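Local coordinates for cysteine S-methyltransferase NleE (Escherichia coli O157:H7, PDB 4R29), which probably methylates a zinc-binding cysteine of the host proteins TAB2 and TAB3, using S-adenosylmethionine as methyl donor, and so blocks NF-kappa-B activation, at residues P86-E91 with S203-E208; R68-M73 with L125-D130; K24-E29 with C133-K138. The protein carries 1 engineered substitution. One frame throughout, in Å; residues are numbered along the deposited sequence.

From the N terminus, the chain first meets 24-29, whose partner 133-138 comes only after three further segments have passed, so interaction 3 closes a long loop. Interaction 2 (68-73 with 125-130) is nested inside it. Interaction 1 crosses both: its segment 86-91 lies within their loops, while 203-208 comes well beyond their ends. Interactions 2 and 3 touch where Cys-126 packs on Ile-26 and Cys-133, and together they join the N-terminal helix 22-26, helix 59-76 and the turn after helix 120-125 to edge strand 131-137. Interaction 1 stands apart, about 27 Å from interaction 3 between centres, and ties the loop before helix 95-103 to helix 206-219 beside S-adenosylmethionine.

Interaction 1 (P86-E91 with S203-E208); sequences PISRNE and SYMPGE. With SAM (S-adenosylmethionine), chain E.
Arg-89 lays its CB squarely over the middle of the Tyr-204 ring, 4.0 Å from the centroid, a CH-pi contact that seats an aliphatic bump on the flat face of the ring. The rest of the arginine then runs alongside the tyrosine, bent at chi2 (74°), until NH1 meets the Tyr-204 OH at 3.2 Å, the hydroxyl lying close to the guanidinium plane. That hydroxyl also bonds the carboxylate O of S-adenosylmethionine, while C2 of the adenine sits over one face of the guanidinium. Arg-89 and Tyr-204 thus form part of the cofactor pocket of this Rossmann-like methyltransferase, to which Glu-208 adds its backbone O, a weak acceptor for SAM N6. The Glu-208 carboxylate fits into the hollow at the start of the 3-10 segment 89-91. Its OE1 takes the N-H of Arg-89 at 2.7 Å in a nearly straight bond (172°), and OE2 receives the Ser-88 hydroxyl through its syn lone pair, OG to OE2 being 2.8 Å. The same OG accepts from the backbone N of Asn-90, an ST turn. Flanking this polar grip, Met-205, the N-cap residue of helix 206-219, places CG 3.4 Å from Pro-86 CB, and its bent end brings CE to Ser-88 CA at 3.6 Å. Just before Ser-88, the Ile-87 N-H bonds O of Ser-203, the positive-phi residue of the Schellman motif that closes helix 186-201.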
loop_
_atom_site.group_PDB
_atom_site.type_symbol
_atom_site.label_atom_id
_atom_site.label_comp_id
_atom_site.label_asym_id
_atom_site.label_seq_id
_atom_site.Cartn_x
_atom_site.Cartn_y
_atom_site.Cartn_z
ATOM N N PRO A 86 -10.690 -15.197 -6.684
ATOM C CA PRO A 86 -9.296 -15.121 -6.237
ATOM C C PRO A 86 -8.320 -14.850 -7.374
ATOM O O PRO A 86 -8.443 -15.407 -8.469
ATOM C CB PRO A 86 -9.035 -16.521 -5.677
ATOM C CG PRO A 86 -10.352 -17.001 -5.236
ATOM C CD PRO A 86 -11.346 -16.431 -6.225
ATOM N N ILE A 87 -7.341 -13.999 -7.098
ATOM C CA ILE A 87 -6.273 -13.744 -8.033
ATOM C C ILE A 87 -5.110 -14.600 -7.586
ATOM O O ILE A 87 -5.084 -15.106 -6.456
ATOM C CB ILE A 87 -5.801 -12.267 -7.972
ATOM C CG1 ILE A 87 -5.353 -11.922 -6.546
ATOM C CG2 ILE A 87 -6.906 -11.333 -8.411
ATOM C CD1 ILE A 87 -4.405 -10.725 -6.434
ATOM N N SER A 88 -4.134 -14.744 -8.468
ATOM C CA SER A 88 -2.853 -15.270 -8.060
ATOM C C SER A 88 -2.044 -14.172 -7.389
ATOM O O SER A 88 -1.987 -13.028 -7.869
ATOM C CB SER A 88 -2.065 -15.816 -9.254
ATOM O OG SER A 88 -0.694 -15.908 -8.916
ATOM N N ARG A 89 -1.426 -14.550 -6.272
ATOM C CA ARG A 89 -0.438 -13.747 -5.570
ATOM C C ARG A 89 0.563 -13.098 -6.538
ATOM O O ARG A 89 1.052 -11.987 -6.293
ATOM C CB ARG A 89 0.299 -14.648 -4.567
ATOM C CG ARG A 89 1.770 -14.317 -4.379
ATOM C CD ARG A 89 1.884 -13.049 -3.558
ATOM N NE ARG A 89 3.257 -12.565 -3.452
ATOM C CZ ARG A 89 3.577 -11.387 -2.934
ATOM N NH1 ARG A 89 2.616 -10.582 -2.491
ATOM N NH2 ARG A 89 4.845 -11.010 -2.873
ATOM N N ASN A 90 0.871 -13.802 -7.624
ATOM C CA ASN A 90 1.795 -13.300 -8.645
ATOM C C ASN A 90 1.355 -12.009 -9.340
ATOM O O ASN A 90 2.198 -11.214 -9.733
ATOM C CB ASN A 90 2.102 -14.384 -9.676
ATOM C CG ASN A 90 2.853 -15.552 -9.072
ATOM O OD1 ASN A 90 3.685 -15.372 -8.175
ATOM N ND2 ASN A 90 2.545 -16.760 -9.532
ATOM N N GLU A 91 0.043 -11.798 -9.456
ATOM C CA GLU A 91 -0.513 -10.577 -10.057
ATOM C C GLU A 91 -0.346 -9.338 -9.162
ATOM O O GLU A 91 -0.503 -8.196 -9.616
ATOM C CB GLU A 91 -1.996 -10.763 -10.378
ATOM C CG GLU A 91 -2.329 -11.954 -11.262
ATOM C CD GLU A 91 -3.838 -12.198 -11.361
ATOM O OE1 GLU A 91 -4.569 -11.283 -11.800
ATOM O OE2 GLU A 91 -4.301 -13.295 -10.990
ATOM N N SER A 203 -7.229 -11.700 -1.285
ATOM C CA SER A 203 -7.842 -12.487 -2.367
ATOM C C SER A 203 -6.900 -13.481 -3.042
ATOM O O SER A 203 -7.131 -13.860 -4.166
ATOM C CB SER A 203 -8.417 -11.577 -3.458
ATOM O OG SER A 203 -9.416 -10.728 -2.946
ATOM N N TYR A 204 -5.835 -13.899 -2.377
ATOM C CA TYR A 204 -4.951 -14.867 -2.995
ATOM C C TYR A 204 -5.688 -16.192 -3.081
ATOM O O TYR A 204 -6.624 -16.447 -2.320
ATOM C CB TYR A 204 -3.678 -15.053 -2.182
ATOM C CG TYR A 204 -2.823 -13.825 -2.065
ATOM C CD1 TYR A 204 -3.004 -12.740 -2.910
ATOM C CD2 TYR A 204 -1.825 -13.751 -1.096
ATOM C CE1 TYR A 204 -2.210 -11.610 -2.792
ATOM C CE2 TYR A 204 -1.030 -12.632 -0.979
ATOM C CZ TYR A 204 -1.231 -11.567 -1.832
ATOM O OH TYR A 204 -0.437 -10.465 -1.709
ATOM N N MET A 205 -5.264 -17.035 -4.008
ATOM C CA MET A 205 -5.859 -18.354 -4.119
ATOM C C MET A 205 -5.526 -19.247 -2.926
ATOM O O MET A 205 -4.408 -19.231 -2.409
ATOM C CB MET A 205 -5.489 -18.991 -5.443
ATOM C CG MET A 205 -6.283 -18.351 -6.584
ATOM S SD MET A 205 -5.660 -18.928 -8.141
ATOM C CE MET A 205 -3.903 -18.676 -7.847
ATOM N N PRO A 206 -6.531 -19.991 -2.456
ATOM C CA PRO A 206 -6.414 -20.843 -1.265
ATOM C C PRO A 206 -5.168 -21.718 -1.333
ATOM O O PRO A 206 -4.513 -21.891 -0.317
ATOM C CB PRO A 206 -7.690 -21.687 -1.313
ATOM C CG PRO A 206 -8.672 -20.813 -2.014
ATOM C CD PRO A 206 -7.885 -20.011 -3.031
ATOM N N GLY A 207 -4.838 -22.221 -2.524
ATOM C CA GLY A 207 -3.631 -22.997 -2.744
ATOM C C GLY A 207 -2.341 -22.230 -2.507
ATOM O O GLY A 207 -1.387 -22.754 -1.919
ATOM N N GLU A 208 -2.290 -20.985 -2.965
ATOM C CA GLU A 208 -1.096 -20.173 -2.748
ATOM C C GLU A 208 -0.906 -19.813 -1.277
ATOM O O GLU A 208 0.222 -19.714 -0.796
ATOM C CB GLU A 208 -1.151 -18.915 -3.597
ATOM C CG GLU A 208 -1.150 -19.215 -5.095
ATOM C CD GLU A 208 -1.249 -17.958 -5.912
ATOM O OE1 GLU A 208 -1.931 -17.019 -5.441
ATOM O OE2 GLU A 208 -0.644 -17.908 -7.009
HETATM N N SAM E . 1.243 -6.052 -2.452
HETATM C CA SAM E . 0.491 -7.189 -1.922
HETATM C C SAM E . -0.983 -7.118 -2.303
HETATM O O SAM E . -1.666 -8.147 -2.288
HETATM O OXT SAM E . -1.509 -6.031 -2.601
HETATM C CB SAM E . 0.578 -7.286 -0.402
HETATM C CG SAM E . 1.931 -7.738 0.127
HETATM S SD SAM E . 1.879 -8.353 1.842
HETATM C CE SAM E . 3.636 -8.779 1.952
HETATM C "C5'" SAM E . 1.237 -10.018 1.546
HETATM C "C4'" SAM E . 1.039 -10.756 2.867
HETATM O "O4'" SAM E . 0.099 -11.803 2.706
HETATM C "C3'" SAM E . 2.333 -11.385 3.376
HETATM O "O3'" SAM E . 3.013 -10.524 4.270
HETATM C "C2'" SAM E . 1.863 -12.652 4.057
HETATM O "O2'" SAM E . 1.682 -12.334 5.406
HETATM C "C1'" SAM E . 0.490 -12.942 3.455
HETATM N N9 SAM E . 0.483 -14.059 2.489
HETATM C C8 SAM E . -0.341 -15.151 2.533
HETATM N N7 SAM E . -0.093 -15.938 1.471
HETATM C C5 SAM E . 0.881 -15.355 0.737
HETATM C C6 SAM E . 1.505 -15.734 -0.442
HETATM N N6 SAM E . 1.159 -16.866 -1.047
HETATM N N1 SAM E . 2.485 -14.928 -0.973
HETATM C C2 SAM E . 2.831 -13.747 -0.340
HETATM N N3 SAM E . 2.205 -13.371 0.832
HETATM C C4 SAM E . 1.242 -14.164 1.362
#

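Interaction 2 (R68-M73 with L125-D130); sequences RRFSYM and LCELPD
Met-73 reaches from helix 59-76 toward Leu-128 and Leu-125, and the path of its side chain shows how one straight methionine can span a whole turn. At the root, CB rests against Leu-128 CD1 at 3.9 Å. An extended chi2 (177°) places the sulfur beside the backbone of Leu-125, SD lying 3.6 Å from its N. Chi3 (-178°) sends CE straight on to Leu-125 CG at 3.9 Å, and the two side chains cross at about a right angle. One helical turn earlier, Phe-70 covers the other part of the bend. Its CE1 touches Glu-127 CB at 3.6 Å and Leu-128 CD2 at 3.8 Å; Leu-128 CD1 rests on Met-73 alone of the two, whereas CD2 sits between Phe-70 CE1 and Met-73 CB. Glu-127 stretches over the phenyl ring with OE1 3.8 Å above the plane of Phe-70 near its centre, the carboxylate standing almost upright on the ring (87° between planes). Taken alone, an oxygen over a pi face is probably not favourable; the carboxylate's polar partner is Lys-66, which forms a salt bridge with OE2. Trp-99 of helix 95-103 also touches both Met-73 and Leu-125, extending the apolar cluster. The arrangement is that of a helix packed, through residues three apart on one face, against a type I beta turn, Leu-125 to Leu-128, which links helix 120-125 to strand 131-137 of the Rossmann-like fold.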
loop_
_atom_site.group_PDB
_atom_site.type_symbol
_atom_site.label_atom_id
_atom_site.label_comp_id
_atom_site.label_asym_id
_atom_site.label_seq_id
_atom_site.Cartn_x
_atom_site.Cartn_y
_atom_site.Cartn_z
ATOM N N ARG A 68 0.922 10.848 -17.465
ATOM C CA ARG A 68 1.096 9.605 -18.231
ATOM C C ARG A 68 0.594 8.376 -17.459
ATOM O O ARG A 68 -0.114 7.525 -18.000
ATOM C CB ARG A 68 2.560 9.387 -18.642
ATOM C CG ARG A 68 3.020 10.203 -19.854
ATOM C CD ARG A 68 4.438 9.820 -20.299
ATOM N NE ARG A 68 5.416 9.967 -19.218
ATOM C CZ ARG A 68 6.190 11.035 -19.042
ATOM N NH1 ARG A 68 6.116 12.059 -19.883
ATOM N NH2 ARG A 68 7.043 11.082 -18.023
ATOM N N ARG A 69 0.965 8.274 -16.194
ATOM C CA ARG A 69 0.513 7.157 -15.386
ATOM C C ARG A 69 -1.011 7.191 -15.206
ATOM O O ARG A 69 -1.670 6.149 -15.234
ATOM C CB ARG A 69 1.244 7.159 -14.050
ATOM C CG ARG A 69 2.752 7.057 -14.212
ATOM C CD ARG A 69 3.153 5.741 -14.884
ATOM N NE ARG A 69 3.064 4.631 -13.941
ATOM C CZ ARG A 69 3.049 3.352 -14.289
ATOM N NH1 ARG A 69 3.112 3.010 -15.564
ATOM N NH2 ARG A 69 2.975 2.414 -13.362
ATOM N N PHE A 70 -1.564 8.392 -15.066
ATOM C CA PHE A 70 -3.005 8.559 -14.861
ATOM C C PHE A 70 -3.810 8.086 -16.075
ATOM O O PHE A 70 -4.857 7.450 -15.927
ATOM C CB PHE A 70 -3.342 10.009 -14.504
ATOM C CG PHE A 70 -4.780 10.227 -14.110
ATOM C CD1 PHE A 70 -5.392 9.412 -13.158
ATOM C CD2 PHE A 70 -5.515 11.271 -14.667
ATOM C CE1 PHE A 70 -6.728 9.629 -12.769
ATOM C CE2 PHE A 70 -6.837 11.489 -14.300
ATOM C CZ PHE A 70 -7.447 10.666 -13.345
ATOM N N SER A 71 -3.301 8.370 -17.273
ATOM C CA SER A 71 -3.931 7.885 -18.498
ATOM C C SER A 71 -3.931 6.375 -18.520
ATOM O O SER A 71 -4.939 5.744 -18.839
ATOM C CB SER A 71 -3.181 8.391 -19.729
ATOM O OG SER A 71 -3.350 9.784 -19.852
ATOM N N TYR A 72 -2.774 5.803 -18.221
ATOM C CA TYR A 72 -2.637 4.359 -18.121
ATOM C C TYR A 72 -3.701 3.789 -17.172
ATOM O O TYR A 72 -4.343 2.796 -17.489
ATOM C CB TYR A 72 -1.220 4.021 -17.649
ATOM C CG TYR A 72 -1.007 2.615 -17.111
ATOM C CD1 TYR A 72 -1.588 1.512 -17.713
ATOM C CD2 TYR A 72 -0.190 2.393 -16.022
ATOM C CE1 TYR A 72 -1.372 0.224 -17.228
ATOM C CE2 TYR A 72 0.030 1.120 -15.535
ATOM C CZ TYR A 72 -0.561 0.041 -16.140
ATOM O OH TYR A 72 -0.326 -1.226 -15.649
ATOM N N MET A 73 -3.889 4.422 -16.016
ATOM C CA MET A 73 -4.848 3.931 -15.027
ATOM C C MET A 73 -6.302 4.026 -15.500
ATOM O O MET A 73 -7.131 3.140 -15.236
ATOM C CB MET A 73 -4.674 4.679 -13.708
ATOM C CG MET A 73 -3.395 4.312 -12.965
ATOM S SD MET A 73 -3.205 5.300 -11.476
ATOM C CE MET A 73 -1.628 4.706 -10.850
ATOM N N LEU A 125 -3.470 7.445 -8.648
ATOM C CA LEU A 125 -4.377 6.440 -8.102
ATOM C C LEU A 125 -5.558 7.086 -7.382
ATOM O O LEU A 125 -6.705 6.619 -7.481
ATOM C CB LEU A 125 -3.627 5.585 -7.081
ATOM C CG LEU A 125 -3.315 4.132 -7.371
ATOM C CD1 LEU A 125 -3.056 3.464 -6.024
ATOM C CD2 LEU A 125 -4.464 3.430 -8.110
ATOM N N CYS A 126 -5.249 8.142 -6.632
ATOM C CA CYS A 126 -6.219 8.870 -5.824
ATOM C C CYS A 126 -7.228 9.688 -6.621
ATOM O O CYS A 126 -8.208 10.190 -6.054
ATOM C CB CYS A 126 -5.483 9.788 -4.857
ATOM S SG CYS A 126 -4.722 8.883 -3.516
ATOM N N GLU A 127 -6.990 9.820 -7.925
ATOM C CA GLU A 127 -7.900 10.567 -8.783
ATOM C C GLU A 127 -8.882 9.687 -9.573
ATOM O O GLU A 127 -9.629 10.193 -10.399
ATOM C CB GLU A 127 -7.116 11.509 -9.714
ATOM C CG GLU A 127 -6.164 12.461 -8.969
ATOM C CD GLU A 127 -5.384 13.403 -9.905
ATOM O OE1 GLU A 127 -5.309 13.133 -11.125
ATOM O OE2 GLU A 127 -4.838 14.419 -9.413
ATOM N N LEU A 128 -8.891 8.383 -9.310
ATOM C CA LEU A 128 -9.823 7.467 -9.978
ATOM C C LEU A 128 -11.157 7.343 -9.236
ATOM O O LEU A 128 -11.192 7.378 -8.008
ATOM C CB LEU A 128 -9.189 6.083 -10.118
ATOM C CG LEU A 128 -7.938 5.986 -10.992
ATOM C CD1 LEU A 128 -7.189 4.682 -10.716
ATOM C CD2 LEU A 128 -8.284 6.138 -12.490
ATOM N N PRO A 129 -12.264 7.173 -9.973
ATOM C CA PRO A 129 -13.540 7.150 -9.242
ATOM C C PRO A 129 -13.617 5.932 -8.316
ATOM O O PRO A 129 -13.204 4.834 -8.721
ATOM C CB PRO A 129 -14.604 7.049 -10.352
ATOM C CG PRO A 129 -13.870 7.387 -11.663
ATOM C CD PRO A 129 -12.438 6.956 -11.424
ATOM N N ASP A 130 -14.117 6.148 -7.098
ATOM C CA ASP A 130 -14.358 5.088 -6.114
ATOM C C ASP A 130 -13.088 4.356 -5.669
ATOM O O ASP A 130 -13.158 3.253 -5.136
ATOM C CB ASP A 130 -15.369 4.083 -6.647
ATOM C CG ASP A 130 -16.602 4.755 -7.216
ATOM O OD1 ASP A 130 -17.319 5.415 -6.430
ATOM O OD2 ASP A 130 -16.839 4.634 -8.443
#

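Interaction 3 (K24-E29 with C133-K138); sequences KNIYPE and CKIFPK
Ile-135 and Tyr-27 carry most of this contact, with Ile-26 as third partner, and they illustrate how an N-terminal segment can cover an edge strand without extending its sheet, side chains packing on side chains and on backbone. Ile-135 points from the strand toward 24-29 and sends CG2 over the Tyr-27 ring and CD1 into the angle between Ile-26 and Tyr-27 CB. The CG2 methyl sits over one face of the ring, 4.1 Å from the centroid and displaced toward the rim near CD2 and CE2, a CH-pi contact. The other branch ends in CD1, which meets the backbone O of Ile-26 at 3.5 Å and the CD1 methyl of Ile-26 at 4.2 Å. The Ile-26 side chain also packs on Leu-122 and His-123 of helix 120-125. Strand 131-137 is an outer strand of the antiparallel three-stranded sheet in the Rossmann-like fold, bonded through Lys-134 and Phe-136 to strand 145-151. The alternation of side chains along it separates two faces: Ile-135 and Cys-133 look toward the N-terminal segment, whereas Lys-134 looks the other way, onto helix 155-181. Tyr-27 holds CG opposite its own N (chi1 -174°), and this throws the ring along the strand toward its C-terminal end. Its CE1 passes 3.5 Å from Ile-135 O, and the hydroxyl oxygen nestles by Pro-137, OH to CD being 3.3 Å, with Phe-136 CA also close to OH at 3.6 Å. At the ring's edge, in its plane, lies the carboxylate carbon of Glu-29, folded back by a bend at chi2, while Leu-117 also touches the tyrosine from a neighbouring loop.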
loop_
_atom_site.group_PDB
_atom_site.type_symbol
_atom_site.label_atom_id
_atom_site.label_comp_id
_atom_site.label_asym_id
_atom_site.label_seq_id
_atom_site.Cartn_x
_atom_site.Cartn_y
_atom_site.Cartn_z
ATOM N N LYS A 24 -1.536 16.932 1.326
ATOM C CA LYS A 24 -2.670 16.979 2.252
ATOM C C LYS A 24 -3.936 16.566 1.522
ATOM O O LYS A 24 -4.888 16.084 2.122
ATOM C CB LYS A 24 -2.848 18.374 2.856
ATOM C CG LYS A 24 -1.768 18.801 3.825
ATOM C CD LYS A 24 -2.049 20.200 4.362
ATOM C CE LYS A 24 -0.896 20.718 5.203
ATOM N NZ LYS A 24 -1.166 22.101 5.660
ATOM N N ASN A 25 -3.937 16.753 0.209
ATOM C CA ASN A 25 -5.080 16.362 -0.599
ATOM C C ASN A 25 -5.365 14.869 -0.582
ATOM O O ASN A 25 -6.526 14.455 -0.579
ATOM C CB ASN A 25 -4.915 16.841 -2.031
ATOM C CG ASN A 25 -5.822 17.992 -2.347
ATOM O OD1 ASN A 25 -5.368 19.124 -2.534
ATOM N ND2 ASN A 25 -7.127 17.718 -2.386
ATOM N N ILE A 26 -4.308 14.061 -0.574
ATOM C CA ILE A 26 -4.471 12.611 -0.592
ATOM C C ILE A 26 -4.192 11.977 0.758
ATOM O O ILE A 26 -4.486 10.802 0.967
ATOM C CB ILE A 26 -3.548 11.970 -1.617
ATOM C CG1 ILE A 26 -2.081 12.207 -1.231
ATOM C CG2 ILE A 26 -3.867 12.504 -3.004
ATOM C CD1 ILE A 26 -1.085 11.357 -2.031
ATOM N N TYR A 27 -3.630 12.762 1.676
ATOM C CA TYR A 27 -3.240 12.263 2.994
ATOM C C TYR A 27 -3.558 13.335 4.040
ATOM O O TYR A 27 -2.662 13.887 4.683
ATOM C CB TYR A 27 -1.748 11.925 2.973
ATOM C CG TYR A 27 -1.190 11.250 4.210
ATOM C CD1 TYR A 27 -2.003 10.935 5.292
ATOM C CD2 TYR A 27 0.167 10.931 4.287
ATOM C CE1 TYR A 27 -1.488 10.320 6.413
ATOM C CE2 TYR A 27 0.696 10.328 5.402
ATOM C CZ TYR A 27 -0.134 10.017 6.466
ATOM O OH TYR A 27 0.392 9.407 7.586
ATOM N N PRO A 28 -4.851 13.636 4.209
ATOM C CA PRO A 28 -5.291 14.762 5.037
ATOM C C PRO A 28 -4.625 14.744 6.406
ATOM O O PRO A 28 -4.095 15.757 6.865
ATOM C CB PRO A 28 -6.795 14.509 5.209
ATOM C CG PRO A 28 -7.177 13.616 4.095
ATOM C CD PRO A 28 -5.974 12.776 3.795
ATOM N N GLU A 29 -4.647 13.583 7.041
ATOM C CA GLU A 29 -4.275 13.451 8.444
ATOM C C GLU A 29 -2.770 13.425 8.688
ATOM O O GLU A 29 -2.314 12.854 9.674
ATOM C CB GLU A 29 -4.913 12.184 9.032
ATOM C CG GLU A 29 -4.381 10.871 8.448
ATOM C CD GLU A 29 -5.004 10.485 7.098
ATOM O OE1 GLU A 29 -5.639 11.339 6.440
ATOM O OE2 GLU A 29 -4.850 9.308 6.693
ATOM N N CYS A 133 -7.298 5.427 -0.919
ATOM C CA CYS A 133 -6.015 4.998 -0.362
ATOM C C CYS A 133 -5.895 5.410 1.105
ATOM O O CYS A 133 -5.927 6.599 1.423
ATOM C CB CYS A 133 -4.848 5.601 -1.155
ATOM S SG CYS A 133 -4.710 4.992 -2.859
ATOM N N LYS A 134 -5.771 4.434 1.997
ATOM C CA LYS A 134 -5.409 4.734 3.379
ATOM C C LYS A 134 -3.884 4.718 3.468
ATOM O O LYS A 134 -3.246 3.740 3.067
ATOM C CB LYS A 134 -6.039 3.735 4.354
ATOM C CG LYS A 134 -7.557 3.884 4.493
ATOM C CD LYS A 134 -8.163 2.841 5.463
ATOM C CE LYS A 134 -9.668 3.038 5.682
ATOM N NZ LYS A 134 -9.975 4.078 6.714
ATOM N N ILE A 135 -3.299 5.814 3.945
ATOM C CA ILE A 135 -1.849 5.978 3.923
ATOM C C ILE A 135 -1.324 6.195 5.328
ATOM O O ILE A 135 -1.949 6.899 6.121
ATOM C CB ILE A 135 -1.424 7.190 3.071
ATOM C CG1 ILE A 135 -2.024 7.101 1.667
ATOM C CG2 ILE A 135 0.105 7.294 3.016
ATOM C CD1 ILE A 135 -1.934 8.397 0.855
ATOM N N PHE A 136 -0.179 5.589 5.632
ATOM C CA PHE A 136 0.492 5.824 6.910
ATOM C C PHE A 136 1.952 5.409 6.869
ATOM O O PHE A 136 2.339 4.574 6.054
ATOM C CB PHE A 136 -0.222 5.118 8.060
ATOM C CG PHE A 136 -0.464 3.663 7.818
ATOM C CD1 PHE A 136 -1.581 3.242 7.107
ATOM C CD2 PHE A 136 0.412 2.714 8.303
ATOM C CE1 PHE A 136 -1.820 1.899 6.884
ATOM C CE2 PHE A 136 0.182 1.352 8.075
ATOM C CZ PHE A 136 -0.940 0.950 7.362
ATOM N N PRO A 137 2.768 6.000 7.757
ATOM C CA PRO A 137 4.202 5.703 7.825
ATOM C C PRO A 137 4.462 4.215 8.058
ATOM O O PRO A 137 3.735 3.577 8.806
ATOM C CB PRO A 137 4.670 6.506 9.053
ATOM C CG PRO A 137 3.669 7.608 9.204
ATOM C CD PRO A 137 2.356 6.990 8.775
ATOM N N LYS A 138 5.492 3.669 7.425
ATOM C CA LYS A 138 5.855 2.299 7.696
ATOM C C LYS A 138 6.484 2.214 9.064
ATOM O O LYS A 138 7.366 3.007 9.402
ATOM C CB LYS A 138 6.830 1.743 6.667
ATOM C CG LYS A 138 7.231 0.304 6.971
ATOM C CD LYS A 138 7.696 -0.441 5.720
ATOM C CE LYS A 138 8.315 -1.803 6.060
ATOM N NZ LYS A 138 7.714 -2.430 7.285
#